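Local coordinates for protein probable arabinosyltransferase C (Mycobacterium tuberculosis, PDB 3PTY) that polymerises arabinose into the arabinan of arabinogalactan as a probable membrane arabinosyltransferase, seen here as its C-terminal, lectin-like carbohydrate-binding domain, at residues Leu41-Gly46 with Tyr123-Ala128; Arg179-Thr184 with Arg226-Asp231; Ala260-Leu265 with Cys275-Gly280. One frame throughout, in Å; residues are numbered along the deposited sequence.

The three contacts follow one another along the chain and spread across the C-terminal domain of the enzyme. Contact 1 lies nearest the middle, its centre about 9 Å from that of the chain, where a loop leaving one beta sheet meets a loop leading into the other. Contact 2 belongs to the large antiparallel sheet and contact 3 to the edge of the mixed sheet; their centres are about 42 Å apart, on opposite sides of the chain's centre. Each outer contact reaches a bound group: Asp231 of contact 2 holds calcium, and Pro278 of contact 3 touches the arabinofuranoside. Contact 1 lies between, with centres about 22 Å from contact 2 and 25 Å from contact 3.

Contact 1. Residues Leu41-Gly46 with Tyr123-Ala128; sequences LDPNAG and YNLDPA
Pro43 settles against Leu125 and the carbonyl of Tyr123 where two loops of the lectin-like domain meet. Residues 41-46 follow strand 37-40 of the mixed sheet, and residues 123-128, which include an Asx turn, lead toward strand 133-134 of the antiparallel sheet. Along the proline ring, Pro43 CB lies 3.6 Å from Leu125 CD2; Pro43 CG sits 3.7 Å from Leu125 CD2 and 3.1 Å from Tyr123 O, and Pro43 CD lies 3.3 Å from Tyr123 O. A rigid, compact ring suits a place bounded by both a methyl and a carbonyl. Leu125 supplies the methyl by setting CG anti to its carbonyl carbon (chi1 -73°), with CD2 turned toward the proline; its other neighbours include Met47 and Thr168.

At one end a water bridges the loops, donating to Leu41 O at 2.7 Å and accepting from Asn124 ND2 at 2.6 Å. Asn124 has left-handed helical backbone angles, which asparagine tolerates well. At the other end Asp126 crosses Asn44 at about a right angle. Asp126 OD2 forms a salt bridge with Arg129 NE, while Asp126 OD1 accepts the 3.0 Å Asx-turn bond from Ala128 N, which approaches from above the carboxylate plane.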
loop_
_atom_site.group_PDB
_atom_site.type_symbol
_atom_site.label_atom_id
_atom_site.label_comp_id
_atom_site.label_asym_id
_atom_site.label_seq_id
_atom_site.Cartn_x
_atom_site.Cartn_y
_atom_site.Cartn_z
ATOM N N LEU A 41 19.462 6.777 9.801
ATOM C CA LEU A 41 20.202 6.083 8.748
ATOM C C LEU A 41 21.286 5.157 9.287
ATOM O O LEU A 41 21.634 4.160 8.653
ATOM C CB LEU A 41 20.857 7.089 7.797
ATOM C CG LEU A 41 19.944 7.785 6.789
ATOM C CD1 LEU A 41 20.778 8.678 5.878
ATOM C CD2 LEU A 41 19.190 6.751 5.978
ATOM N N ASP A 42 21.829 5.491 10.450
ATOM C CA ASP A 42 22.938 4.719 11.003
ATOM C C ASP A 42 22.621 4.290 12.427
ATOM O O ASP A 42 23.058 4.918 13.381
ATOM C CB ASP A 42 24.223 5.545 10.982
ATOM C CG ASP A 42 25.445 4.728 11.366
ATOM O OD1 ASP A 42 25.295 3.517 11.642
ATOM O OD2 ASP A 42 26.552 5.296 11.392
ATOM N N PRO A 43 21.846 3.213 12.572
ATOM C CA PRO A 43 21.470 2.731 13.903
ATOM C C PRO A 43 22.695 2.361 14.745
ATOM O O PRO A 43 22.645 2.435 15.965
ATOM C CB PRO A 43 20.618 1.490 13.595
ATOM C CG PRO A 43 21.012 1.102 12.185
ATOM C CD PRO A 43 21.204 2.426 11.507
ATOM N N ASN A 44 23.798 1.991 14.111
ATOM C CA ASN A 44 24.971 1.640 14.900
ATOM C C ASN A 44 25.627 2.818 15.613
ATOM O O ASN A 44 26.247 2.646 16.661
ATOM C CB ASN A 44 25.968 0.848 14.065
ATOM C CG ASN A 44 25.600 -0.621 14.007
ATOM O OD1 ASN A 44 25.696 -1.366 15.007
ATOM N ND2 ASN A 44 25.142 -1.042 12.857
ATOM N N ALA A 45 25.461 4.013 15.061
ATOM C CA ALA A 45 26.003 5.218 15.676
ATOM C C ALA A 45 25.342 5.512 17.023
ATOM O O ALA A 45 25.928 6.185 17.865
ATOM C CB ALA A 45 25.855 6.417 14.733
ATOM N N GLY A 46 24.128 5.006 17.236
ATOM C CA GLY A 46 23.411 5.297 18.472
ATOM C C GLY A 46 23.537 4.241 19.565
ATOM O O GLY A 46 23.060 4.436 20.688
ATOM N N TYR A 123 17.430 -2.455 8.739
ATOM C CA TYR A 123 17.766 -1.066 9.059
ATOM C C TYR A 123 19.229 -0.711 8.865
ATOM O O TYR A 123 19.720 0.261 9.442
ATOM C CB TYR A 123 17.340 -0.727 10.490
ATOM C CG TYR A 123 15.896 -1.067 10.781
ATOM C CD1 TYR A 123 15.549 -1.802 11.908
ATOM C CD2 TYR A 123 14.881 -0.665 9.920
ATOM C CE1 TYR A 123 14.238 -2.123 12.174
ATOM C CE2 TYR A 123 13.559 -0.979 10.180
ATOM C CZ TYR A 123 13.245 -1.706 11.306
ATOM O OH TYR A 123 11.937 -2.019 11.575
ATOM N N ASN A 124 19.917 -1.493 8.045
ATOM C CA ASN A 124 21.349 -1.309 7.835
ATOM C C ASN A 124 22.193 -1.449 9.099
ATOM O O ASN A 124 23.287 -0.889 9.188
ATOM C CB ASN A 124 21.627 0.022 7.132
ATOM C CG ASN A 124 21.344 -0.048 5.638
ATOM O OD1 ASN A 124 21.786 -0.973 4.952
ATOM N ND2 ASN A 124 20.604 0.920 5.134
ATOM N N LEU A 125 21.684 -2.190 10.082
ATOM C CA LEU A 125 22.518 -2.605 11.212
ATOM C C LEU A 125 23.732 -3.367 10.687
ATOM O O LEU A 125 23.607 -4.240 9.830
ATOM C CB LEU A 125 21.726 -3.500 12.171
ATOM C CG LEU A 125 20.669 -2.786 13.020
ATOM C CD1 LEU A 125 19.627 -3.777 13.537
ATOM C CD2 LEU A 125 21.322 -2.023 14.175
ATOM N N ASP A 126 24.906 -3.041 11.212
ATOM C CA ASP A 126 26.146 -3.660 10.760
ATOM C C ASP A 126 26.404 -4.950 11.544
ATOM O O ASP A 126 26.679 -4.907 12.739
ATOM C CB ASP A 126 27.295 -2.666 10.950
ATOM C CG ASP A 126 28.649 -3.229 10.542
ATOM O OD1 ASP A 126 28.717 -4.368 10.032
ATOM O OD2 ASP A 126 29.650 -2.510 10.733
ATOM N N PRO A 127 26.319 -6.105 10.872
ATOM C CA PRO A 127 26.496 -7.391 11.569
ATOM C C PRO A 127 27.828 -7.474 12.310
ATOM O O PRO A 127 27.917 -8.139 13.346
ATOM C CB PRO A 127 26.476 -8.420 10.434
ATOM C CG PRO A 127 25.804 -7.728 9.287
ATOM C CD PRO A 127 26.148 -6.274 9.418
ATOM N N ALA A 128 28.852 -6.805 11.792
ATOM C CA ALA A 128 30.164 -6.825 12.438
ATOM C C ALA A 128 30.147 -6.048 13.749
ATOM O O ALA A 128 31.077 -6.151 14.547
ATOM C CB ALA A 128 31.252 -6.286 11.495
HETATM O O HOH W 1 20.305 3.024 6.638
#

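Contact 2. Residues Arg179-Thr184 with Arg226-Asp231; sequences RLQWAT and RLVADD. With CA (calcium ion), chain C.
Arg226 grips Gln181 side-on: Arg226 NE donates to Gln181 OE1 at 2.8 Å and Arg226 NH2 to the same oxygen at 3.0 Å. The acceptor lies in the guanidinium plane, although the amide is itself turned 44° from that plane. From the amide's side, NH2 arrives in the carbonyl plane and NE is tilted out of it. Two donors on one oxygen fix its position and should help to restrain the amide's rotation. Arg226 reaches it with CG placed between its backbone N and carbonyl carbon (chi1 69°) and the chain then extended to NE; a long chain ending in a flat group with several N-H donors suits this reach to the neighbouring strand.

Beneath these side chains the backbones pair as antiparallel strands. Gln181 with Arg226 and Arg179 with Val228 are hydrogen-bonded pairs, the latter joined by Arg179 N to Val228 O at 2.9 Å and Val228 N to Arg179 O at 3.0 Å. Between them Leu180 and Leu227 form a non-hydrogen-bonded pair, Leu180 CD1 meeting Leu227 CD2 at 3.9 Å on the other face. On the Gln181 face, branched Val228 puts CG1 3.8 Å from Gln181 CD and CG2 against Arg179 CB.

Farther along, Asp231 binds calcium through both carboxylate oxygens; backbone O atoms of Asp233 and His238 and three waters complete the site. Strand 178-183 lies between 224-231 and 195-202, whose Phe199 touches both leucines; strand 144-152 flanks 224-231 on its far side, and helix 185-189 follows Thr184.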
loop_
_atom_site.group_PDB
_atom_site.type_symbol
_atom_site.label_atom_id
_atom_site.label_comp_id
_atom_site.label_asym_id
_atom_site.label_seq_id
_atom_site.Cartn_x
_atom_site.Cartn_y
_atom_site.Cartn_z
ATOM N N ARG A 179 11.729 -6.320 28.849
ATOM C CA ARG A 179 11.785 -5.128 29.678
ATOM C C ARG A 179 13.167 -4.519 29.669
ATOM O O ARG A 179 14.158 -5.198 29.409
ATOM C CB ARG A 179 11.357 -5.454 31.119
ATOM C CG ARG A 179 9.938 -6.018 31.213
ATOM C CD ARG A 179 9.482 -6.182 32.661
ATOM N NE ARG A 179 9.441 -4.892 33.328
ATOM C CZ ARG A 179 8.339 -4.178 33.539
ATOM N NH1 ARG A 179 7.150 -4.631 33.163
ATOM N NH2 ARG A 179 8.432 -3.004 34.141
ATOM N N LEU A 180 13.212 -3.224 29.943
ATOM C CA LEU A 180 14.457 -2.507 30.116
ATOM C C LEU A 180 14.592 -2.200 31.599
ATOM O O LEU A 180 13.719 -1.557 32.180
ATOM C CB LEU A 180 14.400 -1.189 29.339
ATOM C CG LEU A 180 15.605 -0.252 29.448
ATOM C CD1 LEU A 180 16.714 -0.684 28.505
ATOM C CD2 LEU A 180 15.178 1.175 29.148
ATOM N N GLN A 181 15.674 -2.662 32.214
ATOM C CA GLN A 181 15.949 -2.333 33.607
ATOM C C GLN A 181 17.005 -1.239 33.664
ATOM O O GLN A 181 17.886 -1.181 32.808
ATOM C CB GLN A 181 16.437 -3.569 34.365
ATOM C CG GLN A 181 15.432 -4.709 34.416
ATOM C CD GLN A 181 15.904 -5.861 35.283
ATOM O OE1 GLN A 181 17.086 -5.964 35.599
ATOM N NE2 GLN A 181 14.981 -6.737 35.670
ATOM N N TRP A 182 16.909 -0.367 34.664
ATOM C CA TRP A 182 17.912 0.668 34.871
ATOM C C TRP A 182 18.527 0.571 36.261
ATOM O O TRP A 182 17.988 -0.099 37.153
ATOM C CB TRP A 182 17.320 2.065 34.654
ATOM C CG TRP A 182 16.139 2.374 35.537
ATOM C CD1 TRP A 182 16.159 2.634 36.884
ATOM C CD2 TRP A 182 14.770 2.481 35.129
ATOM N NE1 TRP A 182 14.882 2.882 37.334
ATOM C CE2 TRP A 182 14.013 2.796 36.275
ATOM C CE3 TRP A 182 14.109 2.338 33.901
ATOM C CZ2 TRP A 182 12.627 2.971 36.230
ATOM C CZ3 TRP A 182 12.727 2.511 33.861
ATOM C CH2 TRP A 182 12.005 2.822 35.019
ATOM N N ALA A 183 19.645 1.262 36.448
ATOM C CA ALA A 183 20.377 1.197 37.705
ATOM C C ALA A 183 21.378 2.334 37.821
ATOM O O ALA A 183 21.839 2.875 36.808
ATOM C CB ALA A 183 21.103 -0.151 37.822
ATOM N N THR A 184 21.703 2.694 39.061
ATOM C CA THR A 184 22.840 3.557 39.346
ATOM C C THR A 184 24.100 2.692 39.330
ATOM O O THR A 184 24.012 1.462 39.310
ATOM C CB THR A 184 22.721 4.166 40.755
ATOM O OG1 THR A 184 22.717 3.107 41.717
ATOM C CG2 THR A 184 21.433 4.980 40.891
ATOM N N ARG A 226 19.942 -2.454 31.170
ATOM C CA ARG A 226 20.121 -3.765 30.556
ATOM C C ARG A 226 18.779 -4.284 30.078
ATOM O O ARG A 226 17.731 -3.806 30.516
ATOM C CB ARG A 226 20.764 -4.750 31.537
ATOM C CG ARG A 226 19.862 -5.159 32.697
ATOM C CD ARG A 226 20.569 -6.146 33.644
ATOM N NE ARG A 226 19.782 -6.377 34.853
ATOM C CZ ARG A 226 20.229 -7.004 35.939
ATOM N NH1 ARG A 226 21.473 -7.488 35.982
ATOM N NH2 ARG A 226 19.426 -7.151 36.987
ATOM N N LEU A 227 18.819 -5.269 29.186
ATOM C CA LEU A 227 17.617 -5.894 28.655
ATOM C C LEU A 227 17.349 -7.209 29.359
ATOM O O LEU A 227 18.275 -7.968 29.652
ATOM C CB LEU A 227 17.786 -6.181 27.155
ATOM C CG LEU A 227 18.114 -4.992 26.257
ATOM C CD1 LEU A 227 18.245 -5.453 24.800
ATOM C CD2 LEU A 227 17.038 -3.915 26.405
ATOM N N VAL A 228 16.078 -7.489 29.618
ATOM C CA VAL A 228 15.696 -8.791 30.141
ATOM C C VAL A 228 14.512 -9.292 29.338
ATOM O O VAL A 228 13.611 -8.526 28.994
ATOM C CB VAL A 228 15.353 -8.742 31.643
ATOM C CG1 VAL A 228 16.567 -8.265 32.451
ATOM C CG2 VAL A 228 14.153 -7.844 31.890
ATOM N N ALA A 229 14.533 -10.576 29.011
ATOM C CA ALA A 229 13.475 -11.158 28.211
ATOM C C ALA A 229 13.127 -12.523 28.770
ATOM O O ALA A 229 13.998 -13.254 29.242
ATOM C CB ALA A 229 13.901 -11.267 26.738
ATOM N N ASP A 230 11.848 -12.863 28.705
ATOM C CA ASP A 230 11.365 -14.113 29.263
ATOM C C ASP A 230 10.417 -14.746 28.260
ATOM O O ASP A 230 9.362 -14.189 27.945
ATOM C CB ASP A 230 10.660 -13.857 30.597
ATOM C CG ASP A 230 10.352 -15.136 31.348
ATOM O OD1 ASP A 230 10.982 -16.173 31.046
ATOM O OD2 ASP A 230 9.479 -15.104 32.242
ATOM N N ASP A 231 10.815 -15.898 27.737
ATOM C CA ASP A 231 10.011 -16.615 26.764
ATOM C C ASP A 231 9.687 -18.018 27.272
ATOM O O ASP A 231 10.380 -18.994 26.945
ATOM C CB ASP A 231 10.752 -16.686 25.433
ATOM C CG ASP A 231 10.033 -17.527 24.420
ATOM O OD1 ASP A 231 8.851 -17.849 24.654
ATOM O OD2 ASP A 231 10.652 -17.865 23.388
HETATM CA CA CA C . 9.014 -19.847 22.954
HETATM O O HOH W 2 10.240 -20.817 24.910
HETATM O O HOH W 3 8.274 -21.941 21.678
HETATM O O HOH W 4 11.010 -20.406 21.329
#

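Contact 3. Residues Ala260-Leu265 with Cys275-Gly280; sequences ADPVFL and CQRPFG. With AFO (octyl alpha-D-arabinofuranoside), chain B.
Phe279 fits its ring against Phe264 and Pro262 in a beta-alpha-beta unit, in which strand 262-264, helix 267-270 and strand 277-278 place two short parallel strands side by side at the edge of the mixed sheet. The aromatic pair is oblique, with planes at 44° and centroids 4.8 Å apart. Phe279 CD2 is seated over one face of Phe264, offset toward its rim, while CB of Pro262 meets the Phe279 edge at CD1. With CG anti to its backbone N (chi1 178°), Phe279 extends alongside Phe264, the two side chains pointing the same way. Flat rings suit this site: Phe264 offers a face to Phe279, whose own edge meets Pro262.

Val263 ties the backbones together: Val263 N donates to Arg277 O at 2.7 Å, nearly straight on to the carbonyl, and Val263 O accepts from Phe279 N at 2.8 Å from well above the carbonyl plane. The Val263 branch ending in CG2 bulges against Gln276 CG, 4.0 Å away, and helix 253-257 packs on both residues. Arg277, extended as far as NE, lays CD 3.2 Å from Ala260 O and turns its charged end to a salt bridge with Glu287.

The octyl arabinofuranoside, hydrogen-bonded to Trp267 O and to Asn22 ND2 of the second subunit, borders Pro278. The Leu265 methyl CD1 rests on Pro278 CB, and Pro278 CG lies 3.8 Å from C5 of the arabinofuranoside.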
loop_
_atom_site.group_PDB
_atom_site.type_symbol
_atom_site.label_atom_id
_atom_site.label_comp_id
_atom_site.label_asym_id
_atom_site.label_seq_id
_atom_site.Cartn_x
_atom_site.Cartn_y
_atom_site.Cartn_z
ATOM N N ALA A 260 15.578 16.382 -4.487
ATOM C CA ALA A 260 16.192 15.983 -5.752
ATOM C C ALA A 260 16.198 14.470 -6.016
ATOM O O ALA A 260 15.957 14.049 -7.145
ATOM C CB ALA A 260 17.618 16.543 -5.849
ATOM N N ASP A 261 16.491 13.658 -4.998
ATOM C CA ASP A 261 16.481 12.201 -5.154
ATOM C C ASP A 261 15.079 11.770 -5.589
ATOM O O ASP A 261 14.102 12.178 -4.975
ATOM C CB ASP A 261 16.798 11.500 -3.824
ATOM C CG ASP A 261 18.252 11.659 -3.384
ATOM O OD1 ASP A 261 19.053 12.256 -4.128
ATOM O OD2 ASP A 261 18.580 11.184 -2.269
ATOM N N PRO A 262 14.973 10.937 -6.639
ATOM C CA PRO A 262 13.631 10.503 -7.047
ATOM C C PRO A 262 13.088 9.464 -6.068
ATOM O O PRO A 262 13.829 8.599 -5.616
ATOM C CB PRO A 262 13.861 9.877 -8.433
ATOM C CG PRO A 262 15.240 10.356 -8.865
ATOM C CD PRO A 262 16.011 10.488 -7.584
ATOM N N VAL A 263 11.809 9.577 -5.731
ATOM C CA VAL A 263 11.187 8.707 -4.740
ATOM C C VAL A 263 10.028 7.946 -5.373
ATOM O O VAL A 263 9.141 8.553 -5.963
ATOM C CB VAL A 263 10.627 9.534 -3.561
ATOM C CG1 VAL A 263 10.050 8.617 -2.474
ATOM C CG2 VAL A 263 11.702 10.457 -2.978
ATOM N N PHE A 264 10.049 6.620 -5.273
ATOM C CA PHE A 264 8.904 5.806 -5.641
ATOM C C PHE A 264 7.818 6.012 -4.597
ATOM O O PHE A 264 8.015 5.668 -3.433
ATOM C CB PHE A 264 9.279 4.323 -5.597
ATOM C CG PHE A 264 9.400 3.674 -6.935
ATOM C CD1 PHE A 264 10.615 3.159 -7.359
ATOM C CD2 PHE A 264 8.300 3.548 -7.760
ATOM C CE1 PHE A 264 10.733 2.547 -8.591
ATOM C CE2 PHE A 264 8.409 2.938 -8.994
ATOM C CZ PHE A 264 9.627 2.439 -9.410
ATOM N N LEU A 265 6.670 6.548 -4.984
ATOM C CA LEU A 265 5.536 6.543 -4.052
ATOM C C LEU A 265 4.174 6.642 -4.724
ATOM O O LEU A 265 4.050 7.198 -5.814
ATOM C CB LEU A 265 5.679 7.608 -2.956
ATOM C CG LEU A 265 6.220 8.999 -3.283
ATOM C CD1 LEU A 265 5.612 9.538 -4.536
ATOM C CD2 LEU A 265 5.977 9.938 -2.112
ATOM N N CYS A 275 7.304 18.028 -1.109
ATOM C CA CYS A 275 8.643 18.452 -1.525
ATOM C C CYS A 275 9.486 17.318 -2.107
ATOM O O CYS A 275 10.577 17.558 -2.621
ATOM C CB CYS A 275 9.408 19.113 -0.368
ATOM S SG CYS A 275 8.646 20.622 0.321
ATOM N N GLN A 276 9.002 16.082 -2.013
ATOM C CA GLN A 276 9.740 14.953 -2.583
ATOM C C GLN A 276 9.471 14.822 -4.075
ATOM O O GLN A 276 8.346 15.009 -4.523
ATOM C CB GLN A 276 9.390 13.640 -1.877
ATOM C CG GLN A 276 10.260 13.370 -0.665
ATOM C CD GLN A 276 10.135 14.464 0.363
ATOM O OE1 GLN A 276 9.061 14.685 0.915
ATOM N NE2 GLN A 276 11.232 15.166 0.622
ATOM N N ARG A 277 10.506 14.481 -4.833
ATOM C CA ARG A 277 10.394 14.306 -6.279
ATOM C C ARG A 277 9.849 12.922 -6.606
ATOM O O ARG A 277 10.514 11.916 -6.362
ATOM C CB ARG A 277 11.774 14.486 -6.920
ATOM C CG ARG A 277 11.844 14.265 -8.435
ATOM C CD ARG A 277 13.312 14.362 -8.888
ATOM N NE ARG A 277 13.517 14.052 -10.300
ATOM C CZ ARG A 277 13.492 14.958 -11.275
ATOM N NH1 ARG A 277 13.240 16.233 -10.996
ATOM N NH2 ARG A 277 13.703 14.589 -12.532
ATOM N N PRO A 278 8.637 12.860 -7.175
ATOM C CA PRO A 278 8.038 11.553 -7.461
ATOM C C PRO A 278 8.705 10.918 -8.666
ATOM O O PRO A 278 8.890 11.578 -9.685
ATOM C CB PRO A 278 6.572 11.891 -7.793
ATOM C CG PRO A 278 6.391 13.340 -7.410
ATOM C CD PRO A 278 7.743 13.966 -7.549
ATOM N N PHE A 279 9.071 9.650 -8.546
ATOM C CA PHE A 279 9.668 8.938 -9.658
ATOM C C PHE A 279 8.605 8.720 -10.726
ATOM O O PHE A 279 7.499 8.264 -10.422
ATOM C CB PHE A 279 10.237 7.594 -9.201
ATOM C CG PHE A 279 10.823 6.786 -10.319
ATOM C CD1 PHE A 279 12.065 7.108 -10.846
ATOM C CD2 PHE A 279 10.120 5.728 -10.869
ATOM C CE1 PHE A 279 12.608 6.374 -11.892
ATOM C CE2 PHE A 279 10.656 4.992 -11.913
ATOM C CZ PHE A 279 11.905 5.318 -12.424
ATOM N N GLY A 280 8.941 9.059 -11.968
ATOM C CA GLY A 280 8.031 8.929 -13.094
ATOM C C GLY A 280 8.765 9.187 -14.404
ATOM O O GLY A 280 9.991 9.314 -14.414
HETATM C C1 AFO B . 1.567 13.918 -7.136
HETATM O O1 AFO B . 0.561 14.596 -7.894
HETATM C C2 AFO B . 1.095 13.912 -5.686
HETATM O O2 AFO B . 1.237 12.621 -5.078
HETATM C C3 AFO B . 1.928 14.956 -4.971
HETATM O O3 AFO B . 1.051 15.950 -4.453
HETATM C C4 AFO B . 2.807 15.576 -6.048
HETATM O O4 AFO B . 2.780 14.678 -7.167
HETATM C C5 AFO B . 4.236 15.844 -5.581
HETATM O O5 AFO B . 4.841 16.827 -6.435
HETATM C "C1'" AFO B . 0.891 14.771 -9.269
HETATM C "C2'" AFO B . -0.123 15.743 -9.859
HETATM C "C3'" AFO B . -0.231 15.624 -11.378
HETATM C "C4'" AFO B . -1.064 16.782 -11.913
HETATM C "C5'" AFO B . -1.979 17.355 -10.834
HETATM C "C6'" AFO B . -3.197 16.475 -10.561
HETATM C "C7'" AFO B . -3.953 16.965 -9.329
HETATM C "C8'" AFO B . -5.214 16.162 -9.102
HETATM O O HOH W 5 12.920 13.995 -3.526
HETATM O O HOH W 6 6.368 7.490 -8.024
#